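Local structure of protein tyrosine phosphatase PRL-1 (Leishmania major, 3S4O) at residues T8-C13 and A144-K149; A123-A128 and M159-K164; T38-L43 and R67-H72. The protein dephosphorylates phosphotyrosine in proteins as a protein tyrosine phosphatase and may act as a virulence factor that supports intracellular survival in host macrophages. All coordinates share one frame; numbering follows the deposited sequence.

Interaction 1. Residues T8-C13 and A144-K149; sequences TLIDCC and ALIREK
Ile-10 and Ile-146 form the apolar centre of this contact. The terminal methyl CD1 of Ile-10 comes to 3.3 Å from CG1 of Ile-146, tighter than usual for two carbons, and also lies 3.8 Å from CA of Ile-146, so the methyl sits against the helix backbone as well as the side chain. The two side chains meet at about a right angle. In Ile-10 the CG1 branch stands beside the backbone N, opposite the carbonyl carbon (chi1 -53°), and a nearly extended second torsion (chi2 -155°) carries CD1 toward the helix.

At the end of the helix, Lys-149 runs alongside the first residues of the strand segment, Thr-8 and Leu-9. Its CB is 3.4 Å from CG2 of Thr-8, again a close fit. The lysine chain then bends at chi2 and chi3 (84°), folding CD to 3.6 Å from the carbonyl O of Leu-9. NZ of Lys-149 is likewise 3.6 Å from O of Leu-9, too long to count as a hydrogen bond; any attraction between them is therefore probably weak and electrostatic. Thr-8 offers its methyl to the lysine, while its OG1 is hydrogen-bonded to Arg-150.

Strand 8-13 and helix 144-149 run roughly antiparallel, their axes 9.3 Å apart. The strand is an outer one of the mixed sheet, paired antiparallel with strand 21-28 through backbone bonds such as that of Ile-10 with Phe-25. Ile-10 also touches Ile-27 of that strand. The contact thus packs helix 139-149 on the outer strand, with Pro-124 and Ala-128 of helix 122-133 lying against Ile-146.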
loop_
_atom_site.group_PDB
_atom_site.type_symbol
_atom_site.label_atom_id
_atom_site.label_comp_id
_atom_site.label_asym_id
_atom_site.label_seq_id
_atom_site.Cartn_x
_atom_site.Cartn_y
_atom_site.Cartn_z
ATOM N N THR A 8 -2.113 -8.732 5.025
ATOM C CA THR A 8 -0.704 -9.077 4.984
ATOM C C THR A 8 0.098 -7.832 5.316
ATOM O O THR A 8 -0.002 -6.831 4.611
ATOM C CB THR A 8 -0.324 -9.574 3.580
ATOM O OG1 THR A 8 -1.055 -10.770 3.292
ATOM C CG2 THR A 8 1.143 -9.847 3.464
ATOM N N LEU A 9 0.869 -7.890 6.399
ATOM C CA LEU A 9 1.713 -6.768 6.830
ATOM C C LEU A 9 3.092 -6.870 6.193
ATOM O O LEU A 9 3.821 -7.849 6.406
ATOM C CB LEU A 9 1.844 -6.737 8.354
ATOM C CG LEU A 9 2.638 -5.585 8.988
ATOM C CD1 LEU A 9 2.009 -4.245 8.662
ATOM C CD2 LEU A 9 2.694 -5.777 10.493
ATOM N N ILE A 10 3.443 -5.860 5.405
ATOM C CA ILE A 10 4.775 -5.769 4.805
ATOM C C ILE A 10 5.461 -4.494 5.261
ATOM O O ILE A 10 4.985 -3.398 4.987
ATOM C CB ILE A 10 4.756 -5.776 3.254
ATOM C CG1 ILE A 10 3.976 -6.988 2.730
ATOM C CG2 ILE A 10 6.190 -5.798 2.732
ATOM C CD1 ILE A 10 4.367 -7.456 1.332
ATOM N N ASP A 11 6.589 -4.650 5.946
ATOM C CA ASP A 11 7.361 -3.509 6.414
ATOM C C ASP A 11 8.332 -3.010 5.345
ATOM O O ASP A 11 9.040 -3.787 4.713
ATOM C CB ASP A 11 8.138 -3.854 7.690
ATOM C CG ASP A 11 7.244 -3.952 8.923
ATOM O OD1 ASP A 11 6.088 -3.475 8.887
ATOM O OD2 ASP A 11 7.706 -4.514 9.933
ATOM N N CYS A 12 8.333 -1.703 5.139
ATOM C CA CYS A 12 9.348 -1.038 4.334
ATOM C C CYS A 12 10.326 -0.372 5.297
ATOM O O CYS A 12 9.958 0.552 6.026
ATOM C CB CYS A 12 8.721 0.008 3.411
ATOM S SG CYS A 12 9.906 0.867 2.357
ATOM N N CYS A 13 11.572 -0.835 5.269
ATOM C CA CYS A 13 12.581 -0.426 6.241
ATOM C C CYS A 13 13.579 0.605 5.714
ATOM O O CYS A 13 13.850 0.669 4.522
ATOM C CB CYS A 13 13.337 -1.657 6.749
ATOM S SG CYS A 13 12.267 -2.844 7.610
ATOM N N ALA A 144 9.745 -11.242 -4.435
ATOM C CA ALA A 144 9.894 -12.443 -3.626
ATOM C C ALA A 144 9.327 -12.217 -2.223
ATOM O O ALA A 144 8.657 -13.089 -1.672
ATOM C CB ALA A 144 11.366 -12.851 -3.538
ATOM N N LEU A 145 9.609 -11.043 -1.660
ATOM C CA LEU A 145 9.174 -10.678 -0.308
ATOM C C LEU A 145 7.653 -10.694 -0.207
ATOM O O LEU A 145 7.082 -11.251 0.737
ATOM C CB LEU A 145 9.695 -9.287 0.065
ATOM C CG LEU A 145 9.501 -8.834 1.509
ATOM C CD1 LEU A 145 9.625 -9.987 2.526
ATOM C CD2 LEU A 145 10.477 -7.688 1.854
ATOM N N ILE A 146 7.011 -10.089 -1.200
ATOM C CA ILE A 146 5.551 -10.025 -1.252
ATOM C C ILE A 146 4.961 -11.412 -1.471
ATOM O O ILE A 146 3.953 -11.761 -0.866
ATOM C CB ILE A 146 5.055 -9.043 -2.350
ATOM C CG1 ILE A 146 5.211 -7.596 -1.854
ATOM C CG2 ILE A 146 3.605 -9.319 -2.732
ATOM C CD1 ILE A 146 5.369 -6.557 -2.941
ATOM N N ARG A 147 5.616 -12.204 -2.314
ATOM C CA ARG A 147 5.171 -13.579 -2.611
ATOM C C ARG A 147 5.326 -14.552 -1.430
ATOM O O ARG A 147 4.595 -15.542 -1.328
ATOM C CB ARG A 147 5.906 -14.137 -3.826
ATOM C CG ARG A 147 5.392 -13.595 -5.130
ATOM C CD ARG A 147 6.186 -14.121 -6.294
ATOM N NE ARG A 147 5.636 -13.632 -7.550
ATOM C CZ ARG A 147 6.252 -13.702 -8.722
ATOM N NH1 ARG A 147 7.454 -14.261 -8.825
ATOM N NH2 ARG A 147 5.659 -13.218 -9.807
ATOM N N GLU A 148 6.288 -14.280 -0.559
ATOM C CA GLU A 148 6.434 -15.049 0.683
ATOM C C GLU A 148 5.110 -15.037 1.422
ATOM O O GLU A 148 4.572 -16.080 1.807
ATOM C CB GLU A 148 7.471 -14.424 1.629
ATOM C CG GLU A 148 8.904 -14.974 1.541
ATOM C CD GLU A 148 9.917 -14.097 2.282
ATOM O OE1 GLU A 148 9.628 -13.774 3.455
ATOM O OE2 GLU A 148 10.985 -13.739 1.707
ATOM N N LYS A 149 4.599 -13.825 1.608
ATOM C CA LYS A 149 3.422 -13.598 2.438
ATOM C C LYS A 149 2.117 -13.760 1.660
ATOM O O LYS A 149 1.089 -14.103 2.233
ATOM C CB LYS A 149 3.500 -12.211 3.078
ATOM C CG LYS A 149 4.847 -11.917 3.746
ATOM C CD LYS A 149 4.695 -11.053 4.998
ATOM C CE LYS A 149 4.356 -11.868 6.245
ATOM N NZ LYS A 149 4.788 -11.191 7.499
#

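Interaction 2. Residues A123-A128 and M159-K164; sequences APILVA and MHWITK
Ile-125 meets the six-membered ring of Trp-161 through its terminal methyl: CD1 of Ile-125 is 3.5 Å from CE3 and 3.8 Å from CZ3 of Trp-161. The approach is oblique to the indole, and the inner carbon CG1 of Ile-125 follows at 4.2 Å from CZ3 of Trp-161. Trp-161 holds its CG opposite the backbone N (chi1 173°), which swings the ring toward the neighbouring helix.

About a turn on from Ile-125, Ala-128 faces Ile-162, the residue next to Trp-161. The methyl CD1 of Ile-162 is turned to Ala-128, although the modelled closeness of the two methyls is doubtful.

Behind this first shell, Pro-82 packs against both Ile-125 and Trp-161, and Pro-81 adds to the ring's surroundings, so the loop that follows the probable proton donor Asp-78 borders the contact. On the side of its helix away from the contact, Thr-163 makes a local bond: its OG1 donates to O of Met-159, a selenomethionine here, over 3.1 Å from above the carbonyl plane, while Thr-163 N reaches the same oxygen from the opposite face.

The two helical segments run nearly parallel, at 13°, with axes 10.9 Å apart. Helix 122-133 begins at Arg-122, the last residue of the phosphatase P-loop, and Ala-123 touches the bound thiosulfate. No hydrogen bond joins the segments, so the direct contact between the C-terminal helix and the helix that follows this loop is apolar packing, with the loop of Pro-81 and Pro-82 beside it.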
loop_
_atom_site.group_PDB
_atom_site.type_symbol
_atom_site.label_atom_id
_atom_site.label_comp_id
_atom_site.label_asym_id
_atom_site.label_seq_id
_atom_site.Cartn_x
_atom_site.Cartn_y
_atom_site.Cartn_z
ATOM N N ALA A 123 -2.807 -4.132 -5.874
ATOM C CA ALA A 123 -2.412 -3.767 -4.516
ATOM C C ALA A 123 -0.939 -4.073 -4.229
ATOM O O ALA A 123 -0.206 -3.168 -3.848
ATOM C CB ALA A 123 -3.323 -4.418 -3.466
ATOM N N PRO A 124 -0.495 -5.316 -4.439
ATOM C CA PRO A 124 0.893 -5.674 -4.167
ATOM C C PRO A 124 1.922 -4.922 -4.986
ATOM O O PRO A 124 3.043 -4.719 -4.508
ATOM C CB PRO A 124 0.968 -7.159 -4.546
ATOM C CG PRO A 124 -0.369 -7.653 -4.434
ATOM C CD PRO A 124 -1.301 -6.513 -4.735
ATOM N N ILE A 125 1.595 -4.537 -6.216
ATOM C CA ILE A 125 2.623 -3.903 -7.021
ATOM C C ILE A 125 2.931 -2.497 -6.535
ATOM O O ILE A 125 4.057 -2.061 -6.665
ATOM C CB ILE A 125 2.384 -3.970 -8.540
ATOM C CG1 ILE A 125 3.769 -4.062 -9.213
ATOM C CG2 ILE A 125 1.555 -2.791 -9.035
ATOM C CD1 ILE A 125 3.762 -4.004 -10.677
ATOM N N LEU A 126 1.963 -1.813 -5.927
ATOM C CA LEU A 126 2.220 -0.510 -5.289
ATOM C C LEU A 126 3.151 -0.670 -4.108
ATOM O O LEU A 126 4.037 0.157 -3.869
ATOM C CB LEU A 126 0.924 0.141 -4.796
ATOM C CG LEU A 126 0.145 0.984 -5.818
ATOM C CD1 LEU A 126 -0.742 1.958 -5.058
ATOM C CD2 LEU A 126 1.041 1.745 -6.809
ATOM N N VAL A 127 2.932 -1.731 -3.346
ATOM C CA VAL A 127 3.765 -2.006 -2.178
ATOM C C VAL A 127 5.173 -2.354 -2.630
ATOM O O VAL A 127 6.149 -1.838 -2.090
ATOM C CB VAL A 127 3.167 -3.115 -1.313
ATOM C CG1 VAL A 127 4.148 -3.559 -0.249
ATOM C CG2 VAL A 127 1.876 -2.622 -0.692
ATOM N N ALA A 128 5.266 -3.197 -3.652
ATOM C CA ALA A 128 6.548 -3.587 -4.224
ATOM C C ALA A 128 7.331 -2.342 -4.617
ATOM O O ALA A 128 8.513 -2.213 -4.332
ATOM C CB ALA A 128 6.334 -4.481 -5.430
HETATM N N MSE A 159 5.545 -7.471 -13.302
HETATM C CA MSE A 159 6.917 -7.858 -12.987
HETATM C C MSE A 159 7.895 -7.064 -13.859
HETATM O O MSE A 159 8.861 -6.491 -13.368
HETATM C CB MSE A 159 7.081 -9.369 -13.201
HETATM C CG MSE A 159 8.328 -9.988 -12.620
HETATM SE SE MSE A 159 8.098 -11.934 -12.321
HETATM C CE MSE A 159 6.265 -12.179 -12.961
ATOM N N HIS A 160 7.626 -7.033 -15.156
ATOM C CA HIS A 160 8.471 -6.317 -16.110
ATOM C C HIS A 160 8.558 -4.832 -15.765
ATOM O O HIS A 160 9.647 -4.250 -15.764
ATOM C CB HIS A 160 7.967 -6.510 -17.550
ATOM C CG HIS A 160 8.421 -7.795 -18.189
ATOM N ND1 HIS A 160 7.560 -8.657 -18.836
ATOM C CD2 HIS A 160 9.651 -8.358 -18.283
ATOM C CE1 HIS A 160 8.236 -9.695 -19.298
ATOM N NE2 HIS A 160 9.508 -9.536 -18.980
ATOM N N TRP A 161 7.414 -4.233 -15.449
ATOM C CA TRP A 161 7.341 -2.804 -15.150
ATOM C C TRP A 161 8.153 -2.414 -13.915
ATOM O O TRP A 161 8.850 -1.408 -13.925
ATOM C CB TRP A 161 5.883 -2.380 -14.975
ATOM C CG TRP A 161 5.720 -0.981 -14.501
ATOM C CD1 TRP A 161 5.713 0.149 -15.262
ATOM C CD2 TRP A 161 5.552 -0.561 -13.146
ATOM N NE1 TRP A 161 5.545 1.249 -14.461
ATOM C CE2 TRP A 161 5.446 0.840 -13.156
ATOM C CE3 TRP A 161 5.484 -1.236 -11.922
ATOM C CZ2 TRP A 161 5.269 1.587 -11.986
ATOM C CZ3 TRP A 161 5.299 -0.495 -10.757
ATOM C CH2 TRP A 161 5.205 0.897 -10.797
ATOM N N ILE A 162 8.048 -3.206 -12.856
ATOM C CA ILE A 162 8.810 -2.929 -11.632
ATOM C C ILE A 162 10.317 -3.166 -11.818
ATOM O O ILE A 162 11.133 -2.471 -11.226
ATOM C CB ILE A 162 8.243 -3.642 -10.385
ATOM C CG1 ILE A 162 8.732 -2.895 -9.129
ATOM C CG2 ILE A 162 8.609 -5.105 -10.368
ATOM C CD1 ILE A 162 8.059 -3.298 -7.839
ATOM N N THR A 163 10.683 -4.137 -12.649
ATOM C CA THR A 163 12.094 -4.372 -12.998
ATOM C C THR A 163 12.708 -3.217 -13.788
ATOM O O THR A 163 13.922 -3.004 -13.741
ATOM C CB THR A 163 12.227 -5.667 -13.826
ATOM O OG1 THR A 163 11.941 -6.790 -12.983
ATOM C CG2 THR A 163 13.624 -5.814 -14.439
ATOM N N LYS A 164 11.854 -2.481 -14.499
ATOM C CA LYS A 164 12.275 -1.387 -15.396
ATOM C C LYS A 164 12.244 0.016 -14.757
ATOM O O LYS A 164 12.875 0.946 -15.262
ATOM C CB LYS A 164 11.394 -1.396 -16.655
ATOM C CG LYS A 164 12.070 -1.919 -17.894
ATOM C CD LYS A 164 12.678 -0.797 -18.763
ATOM C CE LYS A 164 11.602 0.109 -19.349
ATOM N NZ LYS A 164 12.196 1.288 -20.034
#

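Interaction 3. Residues T38-L43 and R67-H72; sequences TYIKEL and RGIDVH
Arg-67 packs on Ile-40 with the aliphatic part of its side chain, and its flat guanidinium lies beyond the contact, with neither face nor edge on the isoleucine. The other flat groups of the segments serve different neighbours: the Tyr-39 ring touches Leu-28 and Pro-31 and its OH bonds to O of Asp-29, whereas the His-72 ring meets those of His-50 and Trp-74, with planes inclined at about 45° and 55°. The pairing of segments 38-43 and 67-72 is thus left to aliphatic groups.

CD of Arg-67 is 3.6 Å from CG2 of Ile-40, and its CB is 4.0 Å from the same methyl. The arginine chain is extended from CG to NE and crosses Ile-40 at about a right angle, so its methylenes cover the isoleucine from the side of the exposed turn; CD1 of Ile-40 adds a looser contact, 4.1 Å from CD of Arg-67.

Deeper in, CD1 of Ile-69 approaches Leu-43, coming to 3.9 Å from its CB and 4.2 Å from its CD1. Here too the side chains cross almost perpendicularly. With chi2 at 153° the CG1-CD1 arm of Ile-69 is stretched out, and its tip reaches the helix.

Val-64 of helix 62-65 touches both Ile-40 and Ile-69, and Leu-51 of strand 48-53 backs both Leu-43 and Ile-69. Between segments 38-43 and 67-72 themselves the chemistry is apolar, methyls and methylenes with the arginine's charge outside the packing; a polar link lies just beyond, where O of Arg-67 accepts a hydrogen bond from NE2 of Gln-44 at the end of helix 36-44.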
loop_
_atom_site.group_PDB
_atom_site.type_symbol
_atom_site.label_atom_id
_atom_site.label_comp_id
_atom_site.label_asym_id
_atom_site.label_seq_id
_atom_site.Cartn_x
_atom_site.Cartn_y
_atom_site.Cartn_z
ATOM N N THR A 38 -17.377 -2.936 10.834
ATOM C CA THR A 38 -16.406 -3.869 11.425
ATOM C C THR A 38 -15.028 -3.679 10.803
ATOM O O THR A 38 -14.004 -3.680 11.486
ATOM C CB THR A 38 -16.813 -5.338 11.214
ATOM O OG1 THR A 38 -18.116 -5.550 11.766
ATOM C CG2 THR A 38 -15.818 -6.283 11.892
ATOM N N TYR A 39 -15.031 -3.519 9.488
ATOM C CA TYR A 39 -13.822 -3.347 8.701
ATOM C C TYR A 39 -13.082 -2.065 9.095
ATOM O O TYR A 39 -11.874 -2.064 9.305
ATOM C CB TYR A 39 -14.219 -3.306 7.227
ATOM C CG TYR A 39 -13.080 -3.292 6.234
ATOM C CD1 TYR A 39 -12.501 -2.098 5.842
ATOM C CD2 TYR A 39 -12.629 -4.469 5.643
ATOM C CE1 TYR A 39 -11.489 -2.061 4.910
ATOM C CE2 TYR A 39 -11.613 -4.450 4.707
ATOM C CZ TYR A 39 -11.043 -3.239 4.347
ATOM O OH TYR A 39 -10.022 -3.177 3.429
ATOM N N ILE A 40 -13.826 -0.973 9.203
ATOM C CA ILE A 40 -13.247 0.295 9.633
ATOM C C ILE A 40 -12.631 0.170 11.030
ATOM O O ILE A 40 -11.538 0.680 11.280
ATOM C CB ILE A 40 -14.273 1.417 9.672
ATOM C CG1 ILE A 40 -14.637 1.865 8.263
ATOM C CG2 ILE A 40 -13.708 2.597 10.464
ATOM C CD1 ILE A 40 -16.008 2.497 8.184
ATOM N N LYS A 41 -13.342 -0.501 11.933
ATOM C CA LYS A 41 -12.830 -0.746 13.290
ATOM C C LYS A 41 -11.487 -1.474 13.231
ATOM O O LYS A 41 -10.547 -1.124 13.942
ATOM C CB LYS A 41 -13.824 -1.559 14.131
ATOM C CG LYS A 41 -14.520 -0.735 15.211
ATOM C CD LYS A 41 -15.191 -1.596 16.280
ATOM C CE LYS A 41 -15.940 -0.716 17.296
ATOM N NZ LYS A 41 -17.065 -1.432 17.979
ATOM N N GLU A 42 -11.417 -2.484 12.370
ATOM C CA GLU A 42 -10.209 -3.306 12.237
ATOM C C GLU A 42 -9.049 -2.502 11.633
ATOM O O GLU A 42 -7.891 -2.749 11.945
ATOM C CB GLU A 42 -10.482 -4.582 11.411
ATOM C CG GLU A 42 -11.264 -5.701 12.158
ATOM C CD GLU A 42 -10.686 -6.049 13.537
ATOM O OE1 GLU A 42 -9.715 -6.835 13.601
ATOM O OE2 GLU A 42 -11.204 -5.533 14.557
ATOM N N LEU A 43 -9.368 -1.534 10.781
ATOM C CA LEU A 43 -8.356 -0.614 10.262
ATOM C C LEU A 43 -7.873 0.322 11.392
ATOM O O LEU A 43 -6.677 0.552 11.546
ATOM C CB LEU A 43 -8.891 0.219 9.089
ATOM C CG LEU A 43 -9.247 -0.461 7.758
ATOM C CD1 LEU A 43 -9.752 0.599 6.801
ATOM C CD2 LEU A 43 -8.085 -1.215 7.160
ATOM N N ARG A 67 -14.102 8.631 9.953
ATOM C CA ARG A 67 -13.563 7.945 11.128
ATOM C C ARG A 67 -12.055 8.064 11.207
ATOM O O ARG A 67 -11.383 7.198 11.754
ATOM C CB ARG A 67 -14.015 6.499 11.126
ATOM C CG ARG A 67 -15.523 6.443 11.231
ATOM C CD ARG A 67 -16.086 5.082 11.429
ATOM N NE ARG A 67 -17.545 5.120 11.542
ATOM C CZ ARG A 67 -18.220 5.472 12.638
ATOM N NH1 ARG A 67 -19.550 5.477 12.624
ATOM N NH2 ARG A 67 -17.586 5.823 13.754
ATOM N N GLY A 68 -11.544 9.158 10.652
ATOM C CA GLY A 68 -10.163 9.560 10.841
ATOM C C GLY A 68 -9.163 8.915 9.912
ATOM O O GLY A 68 -7.961 9.088 10.098
ATOM N N ILE A 69 -9.658 8.176 8.918
ATOM C CA ILE A 69 -8.798 7.535 7.928
ATOM C C ILE A 69 -8.900 8.261 6.586
ATOM O O ILE A 69 -9.991 8.472 6.062
ATOM C CB ILE A 69 -9.143 6.048 7.747
ATOM C CG1 ILE A 69 -8.829 5.265 9.032
ATOM C CG2 ILE A 69 -8.337 5.461 6.612
ATOM C CD1 ILE A 69 -9.683 4.030 9.210
ATOM N N ASP A 70 -7.753 8.661 6.044
ATOM C CA ASP A 70 -7.716 9.316 4.741
ATOM C C ASP A 70 -7.894 8.230 3.681
ATOM O O ASP A 70 -7.170 7.229 3.688
ATOM C CB ASP A 70 -6.387 10.049 4.533
ATOM C CG ASP A 70 -6.193 11.239 5.505
ATOM O OD1 ASP A 70 -5.193 11.994 5.368
ATOM O OD2 ASP A 70 -7.032 11.427 6.423
ATOM N N VAL A 71 -8.878 8.408 2.801
ATOM C CA VAL A 71 -9.122 7.455 1.720
ATOM C C VAL A 71 -8.740 8.046 0.367
ATOM O O VAL A 71 -9.047 9.193 0.058
ATOM C CB VAL A 71 -10.579 6.949 1.672
ATOM C CG1 VAL A 71 -10.717 5.878 0.600
ATOM C CG2 VAL A 71 -10.982 6.375 3.004
ATOM N N HIS A 72 -8.059 7.231 -0.427
ATOM C CA HIS A 72 -7.524 7.645 -1.711
ATOM C C HIS A 72 -8.034 6.672 -2.778
ATOM O O HIS A 72 -7.762 5.483 -2.713
ATOM C CB HIS A 72 -5.990 7.633 -1.679
ATOM C CG HIS A 72 -5.382 8.424 -0.557
ATOM N ND1 HIS A 72 -4.983 9.736 -0.696
ATOM C CD2 HIS A 72 -5.071 8.077 0.717
ATOM C CE1 HIS A 72 -4.484 10.171 0.451
ATOM N NE2 HIS A 72 -4.526 9.182 1.326
#

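In the fold
All three interactions rest on apolar packing without a hydrogen bond between segments. Interactions 1 and 2 belong together: their centres are about 13 Å apart, and Ile-146 bridges them, so helix 139-149 lies against both the sheet's outer strand and helix 122-133. Interaction 3 stands apart, about 22 and 25 Å from the other two, centre to centre, at the opposite border of the same sheet. Interaction 2 alone brings in an aromatic ring, and its first segment starts at Ala-123, which lines the thiosulfate pocket. Interactions 1 and 3 each extend a buried centre outward with the hydrocarbon part of an exposed basic residue, Lys-149 or Arg-67.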